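Local coordinates for protein prephenate dehydrogenase (Aquifex aeolicus, PDB 2G5C) that probably catalyses the NAD+-dependent oxidative decarboxylation of prephenate to 3-(4-hydroxyphenyl)pyruvate, a step in tyrosine biosynthesis, at residues F65-S70 / T93-V98; K28-D33 / I48-T53; L106-G111 / T146-K151. One frame throughout, in Å; residues are numbered along the deposited sequence.

Contact 1: F65-S70 / T93-V98; sequences FVMLSS and TDQGSV. With NAD (nicotinamide-adenine-dinucleotide), chain E.
Leu68 and Asp94 pair as parallel strand neighbours, and the chain directions of the two segments differ by just 6°. Thr93 is bonded through both its own N and its own O: the N gives a nearly straight bond to Val66 O (2.8 Å), and the O takes Leu68 N at 2.9 Å in the carbonyl plane. Beyond Asp94 the strand ends, and the bond from Gln95 N to Leu68 O, 3.1 Å, is weak and bent.

On the face carrying Met67 and Thr93, the flexible chain of Met67, modelled as selenomethionine, turns twice, at chi2 (68°) and chi3 (74°), which brings CE to 3.7 Å from Thr93 CG2, while SE touches Gln95 CG at 3.5 Å, the side chains of Met67 and Gln95 crossing at about a right angle. Met67 also touches Trp161 of helix 151-163 and Phe16 of helix 11-22. On the face of Leu68 and Asp94, only the CB atoms meet; the Asp94 carboxylate turns away to Lys99 and Gly117 N.

Ser69 OG stands 2.9 Å from Gln95 OE1 and close to Met67 O as well, and its single proton could serve either oxygen. At the other end of the amide, Gln95 NE2 bonds Tyr136 OH, which limits its rotation.

The loops that follow the two strands meet the nicotinamide ribose of NAD: its O3D donates to Ser70 O, and Ser97 N and OG both bond its O2D, at 3.2 and 3.1 Å. The strand pairing probably helps to set the spacing of the Ser70 and Ser97 groups that bond this sugar.

Contact 2: K28-D33 / I48-T53; sequences KIYGYD and IDEGTT. With NAD (nicotinamide-adenine-dinucleotide), chain E.
Asp49 OD2 accepts the backbone N of Ile29 at 2.7 Å, nearly straight (171°), and also forms a salt bridge with Arg21. The backbone N of Asp49 returns a bond of 2.7 Å to Ile29 O, so one aspartate closes both polar groups of Ile29. CG lies anti to the carbonyl carbon and beside Asp49's own N (chi1 -68°), which lets N and OD2 both face Ile29. The aliphatic part of Lys28 crosses the carboxylate, CD lying 3.4 Å from OD2, while the Lys28 ammonium stays beyond salt-bridge range.

Further along, the strands run parallel. Gly31 N binds Glu50 O, and Gly31 O takes Thr52 N at 2.9 Å. Lack of a side chain matters at Gly31, where Ile48 CD1 reaches over the backbone to within 4.1 Å of Gly31 CA. Ile48 also meets Ile29, their CG2 methyls 4.0 Å apart, and packs on Ala42 and Val43 of helix 36-44. On the opposite face, Tyr30 offers its ring edge to Glu50 O and stacks on Phe61; the Tyr32 ring has its edge near Thr53 O.

The pairing continues past the strand: Asp33 N binds Thr52 O, and Thr53 OG1 meets Asp33 O on a lone pair. This probably helps to hold in place an aspartate whose two oxygens take the adenosine ribose of NAD, OD1 from O2B at 2.6 Å and OD2 from O3B at 2.7 Å. Val9 N and Asn35 N also bond this carboxylate. An acid at the end of the second strand, gripping both ribose hydroxyls, is the hallmark of NAD-binding Rossmann folds.

Contact 3: L106-G111 / T146-K151; sequences LENILG and TKKTDK
Glu107, on the last turns of helix 101-110 in the Rossmann-type domain, reaches into the loop that leads to helix 151-163, where Thr146 begins an ST turn closed by a weak bond from Lys148 N to Thr146 OG1. The chain of Glu107 is extended beyond CG (chi2 -171°), which carries the carboxylate across to the loop; the nearest CA pair, Glu107 CA and Lys148 CA, is 7.9 Å apart. Thr146 OG1 donates to Glu107 OE2 at 2.6 Å, and OE2 accepts with its syn lone pair, the one on the side of OE1; the two side chains approach from opposite directions. A glutamate suits the spot because it has the length to cross the gap and offers an acceptor to a hydroxyl.

One residue on, Asn108 turns its amide end toward Lys148; OD1 and NZ stand 3.9 Å apart, a loose polar approach on the open surface. Lys148 CB also lies 4.2 Å from Glu107 OE1, and its ammonium, though not in contact, may help to stabilise the carboxylate's negative charge.

The helix then closes: Gly111 N bonds Glu107 O at 2.8 Å, and Gly111 adopts positive phi (76°), a conformation that glycine takes up easily. Within the loop, Asp150 N-caps helix 151-163. Thr149 OG1 stands 3.4 Å from Glu107 OE2, a long, weak contact whose proton is not settled, and receives Thr146 N at 2.6 Å, an almost linear bond of 176°.

Contacts 1 and 2 lie in the same sheet and hold different parts of one NAD: 28-33 / 48-53 holds the adenosine ribose, and 65-70 / 93-98 bonds the nicotinamide ribose, with Ser70 also touching the adenine. Their centres are 15 Å apart and their nearest atoms about 6 Å, with strand 3-7 running between them. Contact 3 is on the other side of contact 1, centre to centre 14 Å and nearest atoms about 4 Å; helix 101-110 follows strand 91-94 in the chain. It lies away from the cofactor site and 25 Å, between centres, from contact 2. All three follow one another along the nucleotide-binding domain without overlapping, in the chain order 2, 1, 3.

Contact 1: F65-S70 / T93-V98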
loop_
_atom_site.group_PDB
_atom_site.type_symbol
_atom_site.label_atom_id
_atom_site.label_comp_id
_atom_site.label_asym_id
_atom_site.label_seq_id
_atom_site.Cartn_x
_atom_site.Cartn_y
_atom_site.Cartn_z
ATOM N N PHE A 65 23.188 -15.103 -27.240
ATOM C CA PHE A 65 22.445 -14.095 -26.489
ATOM C C PHE A 65 21.836 -14.805 -25.280
ATOM O O PHE A 65 20.987 -15.673 -25.433
ATOM C CB PHE A 65 21.335 -13.496 -27.356
ATOM C CG PHE A 65 20.714 -12.262 -26.772
ATOM C CD1 PHE A 65 21.318 -11.020 -26.938
ATOM C CD2 PHE A 65 19.543 -12.345 -26.024
ATOM C CE1 PHE A 65 20.764 -9.875 -26.367
ATOM C CE2 PHE A 65 18.981 -11.205 -25.446
ATOM C CZ PHE A 65 19.592 -9.969 -25.617
ATOM N N VAL A 66 22.273 -14.438 -24.083
ATOM C CA VAL A 66 21.778 -15.077 -22.873
ATOM C C VAL A 66 21.071 -14.115 -21.916
ATOM O O VAL A 66 21.574 -13.034 -21.621
ATOM C CB VAL A 66 22.938 -15.772 -22.127
ATOM C CG1 VAL A 66 22.415 -16.513 -20.908
ATOM C CG2 VAL A 66 23.650 -16.736 -23.073
HETATM N N MSE A 67 19.899 -14.525 -21.436
HETATM C CA MSE A 67 19.121 -13.710 -20.503
HETATM C C MSE A 67 18.974 -14.429 -19.168
HETATM O O MSE A 67 18.166 -15.345 -19.033
HETATM C CB MSE A 67 17.731 -13.414 -21.076
HETATM C CG MSE A 67 16.811 -12.623 -20.129
HETATM SE SE MSE A 67 17.401 -10.803 -19.831
HETATM C CE MSE A 67 16.904 -10.071 -21.546
ATOM N N LEU A 68 19.771 -14.013 -18.188
ATOM C CA LEU A 68 19.723 -14.603 -16.861
ATOM C C LEU A 68 18.395 -14.205 -16.218
ATOM O O LEU A 68 18.146 -13.024 -15.937
ATOM C CB LEU A 68 20.909 -14.111 -16.028
ATOM C CG LEU A 68 22.278 -14.465 -16.624
ATOM C CD1 LEU A 68 23.376 -13.874 -15.763
ATOM C CD2 LEU A 68 22.433 -15.976 -16.716
ATOM N N SER A 69 17.545 -15.201 -15.997
ATOM C CA SER A 69 16.223 -14.977 -15.435
ATOM C C SER A 69 15.936 -15.902 -14.265
ATOM O O SER A 69 14.782 -16.193 -13.956
ATOM C CB SER A 69 15.179 -15.181 -16.529
ATOM O OG SER A 69 15.568 -14.489 -17.705
ATOM N N SER A 70 16.999 -16.372 -13.624
ATOM C CA SER A 70 16.886 -17.247 -12.469
ATOM C C SER A 70 17.116 -16.376 -11.232
ATOM O O SER A 70 17.304 -15.167 -11.349
ATOM C CB SER A 70 17.949 -18.351 -12.550
ATOM O OG SER A 70 19.248 -17.798 -12.721
ATOM N N THR A 93 23.092 -10.889 -20.570
ATOM C CA THR A 93 22.441 -9.816 -19.824
ATOM C C THR A 93 21.467 -10.456 -18.828
ATOM O O THR A 93 21.224 -11.658 -18.895
ATOM C CB THR A 93 21.717 -8.836 -20.801
ATOM O OG1 THR A 93 21.289 -7.665 -20.094
ATOM C CG2 THR A 93 20.527 -9.510 -21.462
ATOM N N ASP A 94 20.922 -9.678 -17.896
ATOM C CA ASP A 94 20.016 -10.258 -16.904
ATOM C C ASP A 94 18.721 -9.481 -16.649
ATOM O O ASP A 94 18.432 -8.469 -17.294
ATOM C CB ASP A 94 20.763 -10.449 -15.575
ATOM C CG ASP A 94 21.026 -9.124 -14.844
ATOM O OD1 ASP A 94 21.572 -8.182 -15.469
ATOM O OD2 ASP A 94 20.695 -9.029 -13.639
ATOM N N GLN A 95 17.945 -9.988 -15.696
ATOM C CA GLN A 95 16.676 -9.390 -15.293
ATOM C C GLN A 95 16.657 -9.193 -13.783
ATOM O O GLN A 95 15.663 -8.726 -13.227
ATOM C CB GLN A 95 15.509 -10.305 -15.685
ATOM C CG GLN A 95 15.223 -10.350 -17.169
ATOM C CD GLN A 95 13.890 -11.006 -17.483
ATOM O OE1 GLN A 95 13.801 -12.224 -17.645
ATOM N NE2 GLN A 95 12.843 -10.195 -17.558
ATOM N N GLY A 96 17.754 -9.556 -13.124
ATOM C CA GLY A 96 17.844 -9.429 -11.676
ATOM C C GLY A 96 17.297 -8.119 -11.133
ATOM O O GLY A 96 17.436 -7.077 -11.772
ATOM N N SER A 97 16.678 -8.181 -9.955
ATOM C CA SER A 97 16.093 -7.008 -9.308
ATOM C C SER A 97 17.166 -6.119 -8.704
ATOM O O SER A 97 16.936 -4.936 -8.451
ATOM C CB SER A 97 15.124 -7.436 -8.198
ATOM O OG SER A 97 14.021 -8.154 -8.717
ATOM N N VAL A 98 18.331 -6.701 -8.448
ATOM C CA VAL A 98 19.443 -5.953 -7.880
ATOM C C VAL A 98 20.610 -5.905 -8.862
ATOM O O VAL A 98 20.793 -6.803 -9.682
ATOM C CB VAL A 98 19.937 -6.577 -6.546
ATOM C CG1 VAL A 98 18.803 -6.602 -5.527
ATOM C CG2 VAL A 98 20.466 -7.980 -6.788
HETATM P PA NAD E . 10.226 -17.777 -11.024
HETATM O O1A NAD E . 8.965 -17.689 -11.775
HETATM O O2A NAD E . 10.162 -18.492 -9.691
HETATM O O5B NAD E . 11.285 -18.456 -12.000
HETATM C C5B NAD E . 12.592 -18.689 -11.560
HETATM C C4B NAD E . 13.157 -19.883 -12.308
HETATM O O4B NAD E . 14.444 -20.064 -11.777
HETATM C C3B NAD E . 12.395 -21.198 -12.024
HETATM O O3B NAD E . 11.862 -21.778 -13.207
HETATM C C2B NAD E . 13.443 -22.055 -11.310
HETATM O O2B NAD E . 13.336 -23.451 -11.496
HETATM C C1B NAD E . 14.700 -21.433 -11.872
HETATM N N9A NAD E . 15.988 -21.676 -11.199
HETATM C C8A NAD E . 16.285 -21.683 -9.856
HETATM N N7A NAD E . 17.595 -21.947 -9.707
HETATM C C5A NAD E . 18.145 -22.109 -10.931
HETATM C C6A NAD E . 19.438 -22.392 -11.398
HETATM N N6A NAD E . 20.443 -22.562 -10.558
HETATM N N1A NAD E . 19.670 -22.495 -12.771
HETATM C C2A NAD E . 18.628 -22.321 -13.683
HETATM N N3A NAD E . 17.346 -22.040 -13.231
HETATM C C4A NAD E . 17.126 -21.939 -11.878
HETATM O O3 NAD E . 10.872 -16.298 -10.759
HETATM P PN NAD E . 10.623 -14.985 -11.652
HETATM O O1N NAD E . 10.474 -15.398 -13.060
HETATM O O2N NAD E . 9.478 -14.243 -11.057
HETATM O O5D NAD E . 11.917 -14.033 -11.486
HETATM C C5D NAD E . 13.193 -14.435 -11.946
HETATM C C4D NAD E . 14.257 -13.324 -11.796
HETATM O O4D NAD E . 13.728 -12.086 -12.241
HETATM C C3D NAD E . 14.841 -13.056 -10.402
HETATM O O3D NAD E . 16.267 -13.026 -10.505
HETATM C C2D NAD E . 14.289 -11.707 -9.967
HETATM O O2D NAD E . 15.204 -10.960 -9.172
HETATM C C1D NAD E . 13.935 -11.051 -11.300
HETATM N N1N NAD E . 12.732 -10.162 -11.315
HETATM C C2N NAD E . 11.528 -10.671 -10.832
HETATM C C3N NAD E . 10.382 -9.866 -10.831
HETATM C C7N NAD E . 9.093 -10.430 -10.309
HETATM O O7N NAD E . 7.992 -9.618 -10.321
HETATM N N7N NAD E . 8.970 -11.660 -9.843
HETATM C C4N NAD E . 10.473 -8.535 -11.326
HETATM C C5N NAD E . 11.700 -8.030 -11.814
HETATM C C6N NAD E . 12.832 -8.862 -11.801
#

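Contact 2: K28-D33 / I48-T53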
loop_
_atom_site.group_PDB
_atom_site.type_symbol
_atom_site.label_atom_id
_atom_site.label_comp_id
_atom_site.label_asym_id
_atom_site.label_seq_id
_atom_site.Cartn_x
_atom_site.Cartn_y
_atom_site.Cartn_z
ATOM N N LYS A 28 16.027 -19.173 -32.856
ATOM C CA LYS A 28 15.799 -20.231 -31.876
ATOM C C LYS A 28 15.851 -19.717 -30.446
ATOM O O LYS A 28 16.685 -18.877 -30.104
ATOM C CB LYS A 28 16.832 -21.349 -32.048
ATOM C CG LYS A 28 16.498 -22.345 -33.152
ATOM C CD LYS A 28 15.326 -23.226 -32.744
ATOM C CE LYS A 28 14.836 -24.086 -33.899
ATOM N NZ LYS A 28 14.316 -23.252 -35.020
ATOM N N ILE A 29 14.945 -20.223 -29.616
ATOM C CA ILE A 29 14.886 -19.836 -28.215
ATOM C C ILE A 29 15.052 -21.094 -27.382
ATOM O O ILE A 29 14.227 -22.002 -27.431
ATOM C CB ILE A 29 13.549 -19.161 -27.869
ATOM C CG1 ILE A 29 13.393 -17.881 -28.696
ATOM C CG2 ILE A 29 13.505 -18.828 -26.393
ATOM C CD1 ILE A 29 12.074 -17.169 -28.502
ATOM N N TYR A 30 16.135 -21.140 -26.621
ATOM C CA TYR A 30 16.446 -22.289 -25.789
ATOM C C TYR A 30 16.293 -21.947 -24.319
ATOM O O TYR A 30 16.213 -20.773 -23.947
ATOM C CB TYR A 30 17.884 -22.741 -26.059
ATOM C CG TYR A 30 18.126 -23.203 -27.473
ATOM C CD1 TYR A 30 17.626 -24.424 -27.920
ATOM C CD2 TYR A 30 18.853 -22.419 -28.369
ATOM C CE1 TYR A 30 17.844 -24.856 -29.225
ATOM C CE2 TYR A 30 19.077 -22.840 -29.676
ATOM C CZ TYR A 30 18.569 -24.060 -30.098
ATOM O OH TYR A 30 18.787 -24.489 -31.394
ATOM N N GLY A 31 16.265 -22.978 -23.484
ATOM C CA GLY A 31 16.124 -22.751 -22.063
ATOM C C GLY A 31 16.953 -23.682 -21.205
ATOM O O GLY A 31 17.233 -24.820 -21.581
ATOM N N TYR A 32 17.368 -23.168 -20.052
ATOM C CA TYR A 32 18.138 -23.926 -19.076
ATOM C C TYR A 32 17.485 -23.660 -17.734
ATOM O O TYR A 32 17.297 -22.507 -17.341
ATOM C CB TYR A 32 19.598 -23.472 -19.019
ATOM C CG TYR A 32 20.311 -23.981 -17.783
ATOM C CD1 TYR A 32 20.439 -25.349 -17.541
ATOM C CD2 TYR A 32 20.800 -23.097 -16.821
ATOM C CE1 TYR A 32 21.028 -25.824 -16.368
ATOM C CE2 TYR A 32 21.390 -23.561 -15.643
ATOM C CZ TYR A 32 21.498 -24.923 -15.424
ATOM O OH TYR A 32 22.050 -25.385 -14.250
ATOM N N ASP A 33 17.140 -24.731 -17.033
ATOM C CA ASP A 33 16.491 -24.620 -15.741
ATOM C C ASP A 33 16.791 -25.892 -14.961
ATOM O O ASP A 33 16.930 -26.963 -15.551
ATOM C CB ASP A 33 14.981 -24.473 -15.945
ATOM C CG ASP A 33 14.282 -23.885 -14.739
ATOM O OD1 ASP A 33 14.268 -24.533 -13.672
ATOM O OD2 ASP A 33 13.746 -22.762 -14.866
ATOM N N ILE A 48 9.689 -21.924 -25.448
ATOM C CA ILE A 48 11.036 -22.167 -25.948
ATOM C C ILE A 48 10.976 -23.324 -26.944
ATOM O O ILE A 48 10.032 -24.118 -26.927
ATOM C CB ILE A 48 12.010 -22.546 -24.803
ATOM C CG1 ILE A 48 11.549 -23.843 -24.136
ATOM C CG2 ILE A 48 12.068 -21.417 -23.774
ATOM C CD1 ILE A 48 12.535 -24.413 -23.143
ATOM N N ASP A 49 11.980 -23.416 -27.810
ATOM C CA ASP A 49 12.034 -24.476 -28.810
ATOM C C ASP A 49 12.499 -25.788 -28.180
ATOM O O ASP A 49 12.012 -26.865 -28.523
ATOM C CB ASP A 49 12.984 -24.077 -29.941
ATOM C CG ASP A 49 12.456 -22.914 -30.764
ATOM O OD1 ASP A 49 11.452 -23.101 -31.484
ATOM O OD2 ASP A 49 13.042 -21.812 -30.692
ATOM N N GLU A 50 13.443 -25.684 -27.254
ATOM C CA GLU A 50 13.997 -26.842 -26.567
ATOM C C GLU A 50 14.735 -26.356 -25.332
ATOM O O GLU A 50 15.147 -25.198 -25.258
ATOM C CB GLU A 50 14.974 -27.596 -27.478
ATOM C CG GLU A 50 15.713 -28.736 -26.775
ATOM C CD GLU A 50 16.803 -29.370 -27.625
ATOM O OE1 GLU A 50 17.490 -30.282 -27.114
ATOM O OE2 GLU A 50 16.976 -28.965 -28.797
ATOM N N GLY A 51 14.903 -27.241 -24.359
ATOM C CA GLY A 51 15.598 -26.859 -23.149
ATOM C C GLY A 51 16.328 -28.028 -22.531
ATOM O O GLY A 51 16.187 -29.165 -22.978
ATOM N N THR A 52 17.122 -27.748 -21.506
ATOM C CA THR A 52 17.866 -28.793 -20.821
ATOM C C THR A 52 17.978 -28.461 -19.339
ATOM O O THR A 52 17.862 -27.301 -18.938
ATOM C CB THR A 52 19.286 -28.965 -21.415
ATOM O OG1 THR A 52 19.973 -30.018 -20.724
ATOM C CG2 THR A 52 20.086 -27.668 -21.283
ATOM N N THR A 53 18.196 -29.490 -18.531
ATOM C CA THR A 53 18.329 -29.318 -17.096
ATOM C C THR A 53 19.804 -29.447 -16.740
ATOM O O THR A 53 20.187 -29.342 -15.578
ATOM C CB THR A 53 17.521 -30.390 -16.337
ATOM O OG1 THR A 53 17.429 -30.034 -14.951
ATOM C CG2 THR A 53 18.193 -31.749 -16.462
HETATM P PA NAD E . 10.226 -17.777 -11.024
HETATM O O1A NAD E . 8.965 -17.689 -11.775
HETATM O O2A NAD E . 10.162 -18.492 -9.691
HETATM O O5B NAD E . 11.285 -18.456 -12.000
HETATM C C5B NAD E . 12.592 -18.689 -11.560
HETATM C C4B NAD E . 13.157 -19.883 -12.308
HETATM O O4B NAD E . 14.444 -20.064 -11.777
HETATM C C3B NAD E . 12.395 -21.198 -12.024
HETATM O O3B NAD E . 11.862 -21.778 -13.207
HETATM C C2B NAD E . 13.443 -22.055 -11.310
HETATM O O2B NAD E . 13.336 -23.451 -11.496
HETATM C C1B NAD E . 14.700 -21.433 -11.872
HETATM N N9A NAD E . 15.988 -21.676 -11.199
HETATM C C8A NAD E . 16.285 -21.683 -9.856
HETATM N N7A NAD E . 17.595 -21.947 -9.707
HETATM C C5A NAD E . 18.145 -22.109 -10.931
HETATM C C6A NAD E . 19.438 -22.392 -11.398
HETATM N N6A NAD E . 20.443 -22.562 -10.558
HETATM N N1A NAD E . 19.670 -22.495 -12.771
HETATM C C2A NAD E . 18.628 -22.321 -13.683
HETATM N N3A NAD E . 17.346 -22.040 -13.231
HETATM C C4A NAD E . 17.126 -21.939 -11.878
HETATM O O3 NAD E . 10.872 -16.298 -10.759
HETATM P PN NAD E . 10.623 -14.985 -11.652
HETATM O O1N NAD E . 10.474 -15.398 -13.060
HETATM O O2N NAD E . 9.478 -14.243 -11.057
HETATM O O5D NAD E . 11.917 -14.033 -11.486
HETATM C C5D NAD E . 13.193 -14.435 -11.946
HETATM C C4D NAD E . 14.257 -13.324 -11.796
HETATM O O4D NAD E . 13.728 -12.086 -12.241
HETATM C C3D NAD E . 14.841 -13.056 -10.402
HETATM O O3D NAD E . 16.267 -13.026 -10.505
HETATM C C2D NAD E . 14.289 -11.707 -9.967
HETATM O O2D NAD E . 15.204 -10.960 -9.172
HETATM C C1D NAD E . 13.935 -11.051 -11.300
HETATM N N1N NAD E . 12.732 -10.162 -11.315
HETATM C C2N NAD E . 11.528 -10.671 -10.832
HETATM C C3N NAD E . 10.382 -9.866 -10.831
HETATM C C7N NAD E . 9.093 -10.430 -10.309
HETATM O O7N NAD E . 7.992 -9.618 -10.321
HETATM N N7N NAD E . 8.970 -11.660 -9.843
HETATM C C4N NAD E . 10.473 -8.535 -11.326
HETATM C C5N NAD E . 11.700 -8.030 -11.814
HETATM C C6N NAD E . 12.832 -8.862 -11.801
#

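Contact 3: L106-G111 / T146-K151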
loop_
_atom_site.group_PDB
_atom_site.type_symbol
_atom_site.label_atom_id
_atom_site.label_comp_id
_atom_site.label_asym_id
_atom_site.label_seq_id
_atom_site.Cartn_x
_atom_site.Cartn_y
_atom_site.Cartn_z
ATOM N N LEU A 106 29.880 -10.025 -12.145
ATOM C CA LEU A 106 29.545 -10.698 -13.391
ATOM C C LEU A 106 30.478 -10.266 -14.518
ATOM O O LEU A 106 30.802 -11.070 -15.396
ATOM C CB LEU A 106 28.079 -10.441 -13.769
ATOM C CG LEU A 106 27.058 -11.078 -12.814
ATOM C CD1 LEU A 106 25.643 -10.885 -13.350
ATOM C CD2 LEU A 106 27.355 -12.564 -12.660
ATOM N N GLU A 107 30.908 -9.004 -14.495
ATOM C CA GLU A 107 31.832 -8.502 -15.512
ATOM C C GLU A 107 33.190 -9.174 -15.329
ATOM O O GLU A 107 33.863 -9.497 -16.301
ATOM C CB GLU A 107 32.027 -6.986 -15.401
ATOM C CG GLU A 107 30.796 -6.130 -15.655
ATOM C CD GLU A 107 31.135 -4.646 -15.733
ATOM O OE1 GLU A 107 31.908 -4.164 -14.876
ATOM O OE2 GLU A 107 30.627 -3.959 -16.647
ATOM N N ASN A 108 33.595 -9.381 -14.078
ATOM C CA ASN A 108 34.877 -10.016 -13.794
ATOM C C ASN A 108 34.891 -11.493 -14.171
ATOM O O ASN A 108 35.959 -12.082 -14.337
ATOM C CB ASN A 108 35.238 -9.886 -12.309
ATOM C CG ASN A 108 35.509 -8.455 -11.893
ATOM O OD1 ASN A 108 36.049 -7.665 -12.665
ATOM N ND2 ASN A 108 35.151 -8.119 -10.660
ATOM N N ILE A 109 33.707 -12.089 -14.302
ATOM C CA ILE A 109 33.593 -13.504 -14.644
ATOM C C ILE A 109 33.302 -13.759 -16.119
ATOM O O ILE A 109 33.838 -14.701 -16.708
ATOM C CB ILE A 109 32.483 -14.189 -13.815
ATOM C CG1 ILE A 109 32.850 -14.170 -12.331
ATOM C CG2 ILE A 109 32.289 -15.624 -14.285
ATOM C CD1 ILE A 109 31.774 -14.743 -11.426
ATOM N N LEU A 110 32.455 -12.929 -16.713
ATOM C CA LEU A 110 32.089 -13.100 -18.115
ATOM C C LEU A 110 32.832 -12.171 -19.058
ATOM O O LEU A 110 32.838 -12.384 -20.269
ATOM C CB LEU A 110 30.584 -12.902 -18.287
ATOM C CG LEU A 110 29.718 -13.905 -17.526
ATOM C CD1 LEU A 110 28.259 -13.505 -17.645
ATOM C CD2 LEU A 110 29.950 -15.307 -18.081
ATOM N N GLY A 111 33.444 -11.130 -18.504
ATOM C CA GLY A 111 34.189 -10.192 -19.325
ATOM C C GLY A 111 33.334 -9.223 -20.117
ATOM O O GLY A 111 32.283 -8.776 -19.653
ATOM N N THR A 146 28.891 0.187 -17.297
ATOM C CA THR A 146 30.032 0.705 -16.555
ATOM C C THR A 146 31.077 1.136 -17.580
ATOM O O THR A 146 30.776 1.248 -18.772
ATOM C CB THR A 146 30.655 -0.369 -15.649
ATOM O OG1 THR A 146 31.239 -1.397 -16.461
ATOM C CG2 THR A 146 29.600 -0.978 -14.743
ATOM N N LYS A 147 32.304 1.365 -17.125
ATOM C CA LYS A 147 33.364 1.777 -18.036
ATOM C C LYS A 147 33.865 0.578 -18.836
ATOM O O LYS A 147 34.292 0.722 -19.979
ATOM C CB LYS A 147 34.519 2.413 -17.258
ATOM C CG LYS A 147 35.544 3.112 -18.140
ATOM C CD LYS A 147 36.573 3.862 -17.304
ATOM C CE LYS A 147 37.545 4.650 -18.177
ATOM N NZ LYS A 147 38.493 5.449 -17.352
ATOM N N LYS A 148 33.797 -0.606 -18.232
ATOM C CA LYS A 148 34.244 -1.833 -18.885
ATOM C C LYS A 148 33.185 -2.401 -19.825
ATOM O O LYS A 148 33.443 -3.357 -20.557
ATOM C CB LYS A 148 34.599 -2.891 -17.838
ATOM C CG LYS A 148 35.638 -2.440 -16.827
ATOM C CD LYS A 148 36.000 -3.564 -15.871
ATOM C CE LYS A 148 37.004 -3.098 -14.826
ATOM N NZ LYS A 148 37.431 -4.211 -13.931
ATOM N N THR A 149 31.992 -1.812 -19.801
ATOM C CA THR A 149 30.894 -2.269 -20.648
ATOM C C THR A 149 31.178 -2.049 -22.129
ATOM O O THR A 149 31.711 -1.013 -22.523
ATOM C CB THR A 149 29.576 -1.552 -20.285
ATOM O OG1 THR A 149 29.252 -1.814 -18.915
ATOM C CG2 THR A 149 28.441 -2.046 -21.165
ATOM N N ASP A 150 30.809 -3.034 -22.943
ATOM C CA ASP A 150 31.015 -2.974 -24.385
ATOM C C ASP A 150 29.890 -2.198 -25.068
ATOM O O ASP A 150 28.738 -2.633 -25.076
ATOM C CB ASP A 150 31.105 -4.401 -24.945
ATOM C CG ASP A 150 31.226 -4.435 -26.452
ATOM O OD1 ASP A 150 31.914 -3.560 -27.019
ATOM O OD2 ASP A 150 30.644 -5.347 -27.071
ATOM N N LYS A 151 30.234 -1.047 -25.640
ATOM C CA LYS A 151 29.263 -0.188 -26.315
ATOM C C LYS A 151 28.389 -0.911 -27.326
ATOM O O LYS A 151 27.193 -0.632 -27.430
ATOM C CB LYS A 151 29.973 0.981 -27.008
ATOM C CG LYS A 151 30.288 2.153 -26.089
ATOM C CD LYS A 151 29.010 2.768 -25.528
ATOM C CE LYS A 151 29.307 3.950 -24.612
ATOM N NZ LYS A 151 28.066 4.479 -23.969
#